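Local coordinates for protein sucrose 6(F)-phosphate phosphorylase (Thermoanaerobacterium thermosaccharolyticum DSM 571, PDB 6S9V) that is a carbohydrate-active enzyme of the alpha-amylase family, a phosphorylase built round a TIM-barrel catalytic domain, at residues T282-S287 and A327-D332. Sequence-based numbering, arbitrary orientation.
Sequences TLINKS and AKEVVD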
loop_
_atom_site.group_PDB
_atom_site.type_symbol
_atom_site.label_atom_id
_atom_site.label_comp_id
_atom_site.label_asym_id
_atom_site.label_seq_id
_atom_site.Cartn_x
_atom_site.Cartn_y
_atom_site.Cartn_z
ATOM N N THR A 282 15.783 10.900 8.158
ATOM C CA THR A 282 16.794 11.662 7.438
ATOM C C THR A 282 16.576 13.160 7.602
ATOM O O THR A 282 17.519 13.915 7.876
ATOM C CB THR A 282 16.749 11.292 5.949
ATOM O OG1 THR A 282 17.025 9.890 5.778
ATOM C CG2 THR A 282 17.735 12.114 5.171
ATOM N N LEU A 283 15.334 13.607 7.418
ATOM C CA LEU A 283 15.022 15.030 7.432
ATOM C C LEU A 283 14.949 15.580 8.849
ATOM O O LEU A 283 15.418 16.698 9.104
ATOM C CB LEU A 283 13.712 15.265 6.687
ATOM C CG LEU A 283 13.775 14.814 5.228
ATOM C CD1 LEU A 283 12.385 14.755 4.619
ATOM C CD2 LEU A 283 14.666 15.747 4.429
ATOM N N ILE A 284 14.386 14.817 9.787
ATOM C CA ILE A 284 14.294 15.292 11.166
ATOM C C ILE A 284 15.682 15.453 11.778
ATOM O O ILE A 284 15.947 16.417 12.507
ATOM C CB ILE A 284 13.421 14.342 12.009
ATOM C CG1 ILE A 284 11.945 14.507 11.637
ATOM C CG2 ILE A 284 13.645 14.592 13.505
ATOM C CD1 ILE A 284 11.040 13.437 12.213
ATOM N N ASN A 285 16.587 14.515 11.497
ATOM C CA ASN A 285 17.910 14.496 12.113
ATOM C C ASN A 285 19.011 15.072 11.230
ATOM O O ASN A 285 20.160 15.151 11.672
ATOM C CB ASN A 285 18.260 13.061 12.511
ATOM C CG ASN A 285 17.315 12.505 13.550
ATOM O OD1 ASN A 285 16.685 11.469 13.349
ATOM N ND2 ASN A 285 17.215 13.191 14.671
ATOM N N LYS A 286 18.689 15.496 10.014
ATOM C CA LYS A 286 19.659 16.119 9.119
ATOM C C LYS A 286 20.876 15.223 8.925
ATOM O O LYS A 286 22.024 15.674 8.975
ATOM C CB LYS A 286 20.088 17.491 9.636
ATOM C CG LYS A 286 18.957 18.474 9.783
ATOM C CD LYS A 286 19.484 19.834 10.206
ATOM C CE LYS A 286 18.349 20.808 10.485
ATOM N NZ LYS A 286 17.539 21.109 9.268
ATOM N N SER A 287 20.616 13.936 8.704
ATOM C CA SER A 287 21.683 12.964 8.508
ATOM C C SER A 287 21.287 12.001 7.403
ATOM O O SER A 287 20.184 11.447 7.427
ATOM C CB SER A 287 21.970 12.171 9.786
ATOM O OG SER A 287 22.808 11.062 9.489
ATOM N N ALA A 327 13.634 4.809 16.915
ATOM C CA ALA A 327 12.235 4.608 16.551
ATOM C C ALA A 327 11.336 5.492 17.413
ATOM O O ALA A 327 10.458 6.201 16.904
ATOM C CB ALA A 327 11.851 3.139 16.718
ATOM N N LYS A 328 11.559 5.476 18.723
ATOM C CA LYS A 328 10.732 6.278 19.613
ATOM C C LYS A 328 10.941 7.773 19.389
ATOM O O LYS A 328 9.985 8.553 19.500
ATOM C CB LYS A 328 11.029 5.906 21.065
ATOM C CG LYS A 328 9.957 6.360 22.031
ATOM C CD LYS A 328 10.218 5.874 23.443
ATOM C CE LYS A 328 9.154 6.395 24.396
ATOM N NZ LYS A 328 9.731 6.815 25.704
ATOM N N GLU A 329 12.167 8.195 19.065
ATOM C CA GLU A 329 12.404 9.603 18.766
ATOM C C GLU A 329 11.473 10.084 17.658
ATOM O O GLU A 329 10.774 11.091 17.812
ATOM C CB GLU A 329 13.866 9.830 18.361
ATOM C CG GLU A 329 14.207 11.307 18.092
ATOM C CD GLU A 329 15.034 11.537 16.827
ATOM O OE1 GLU A 329 15.267 10.581 16.053
ATOM O OE2 GLU A 329 15.456 12.691 16.604
ATOM N N VAL A 330 11.474 9.378 16.519
ATOM C CA VAL A 330 10.660 9.776 15.374
ATOM C C VAL A 330 9.175 9.635 15.689
ATOM O O VAL A 330 8.371 10.505 15.340
ATOM C CB VAL A 330 11.053 8.950 14.131
ATOM C CG1 VAL A 330 10.113 9.232 12.973
ATOM C CG2 VAL A 330 12.493 9.243 13.734
ATOM N N VAL A 331 8.787 8.540 16.347
ATOM C CA VAL A 331 7.383 8.327 16.696
ATOM C C VAL A 331 6.880 9.462 17.576
ATOM O O VAL A 331 5.826 10.058 17.314
ATOM C CB VAL A 331 7.210 6.963 17.387
ATOM C CG1 VAL A 331 5.875 6.880 18.114
ATOM C CG2 VAL A 331 7.336 5.842 16.359
ATOM N N ASP A 332 7.629 9.774 18.631
ATOM C CA ASP A 332 7.214 10.818 19.563
ATOM C C ASP A 332 7.118 12.177 18.875
ATOM O O ASP A 332 6.221 12.970 19.181
ATOM C CB ASP A 332 8.186 10.877 20.739
ATOM C CG ASP A 332 8.010 9.719 21.713
ATOM O OD1 ASP A 332 6.991 9.001 21.632
ATOM O OD2 ASP A 332 8.907 9.516 22.553
#
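Glu329 and Asn285 approach each other from opposite directions between two helices, with the planes of the amide and carboxylate only 20° apart. The modelled amide orientation is doubtful; as it stands, Asn285 ND2 lies 2.7 Å from Glu329 OE2. Glu329 extends toward the other helix with CG anti to the backbone N (chi1 -177°), while a bend at chi2 (-135°) sets how the carboxylate is presented.

Ile284 forms the apolar flank. Its CG2 methyl is 4.1 Å from Glu329 OE2, the two side chains running alongside in opposite directions, and its CD1 reaches Val330 CG1 at 4.4 Å, a loose van der Waals approach. The backbones are nearest at Ile284 and Val330, whose CA atoms are 7.8 Å apart; 160 Å² is buried in total. Val330 is itself buried, packing also on Phe277, Leu280 and Tyr281, one to two turns earlier in helix 275-285.

The contact thus joins the last part of helix 275-285, which follows barrel strand 269-271, to helix 324-336, which follows strand 302-304: helix-to-helix packing in the outer layer of a TIM barrel.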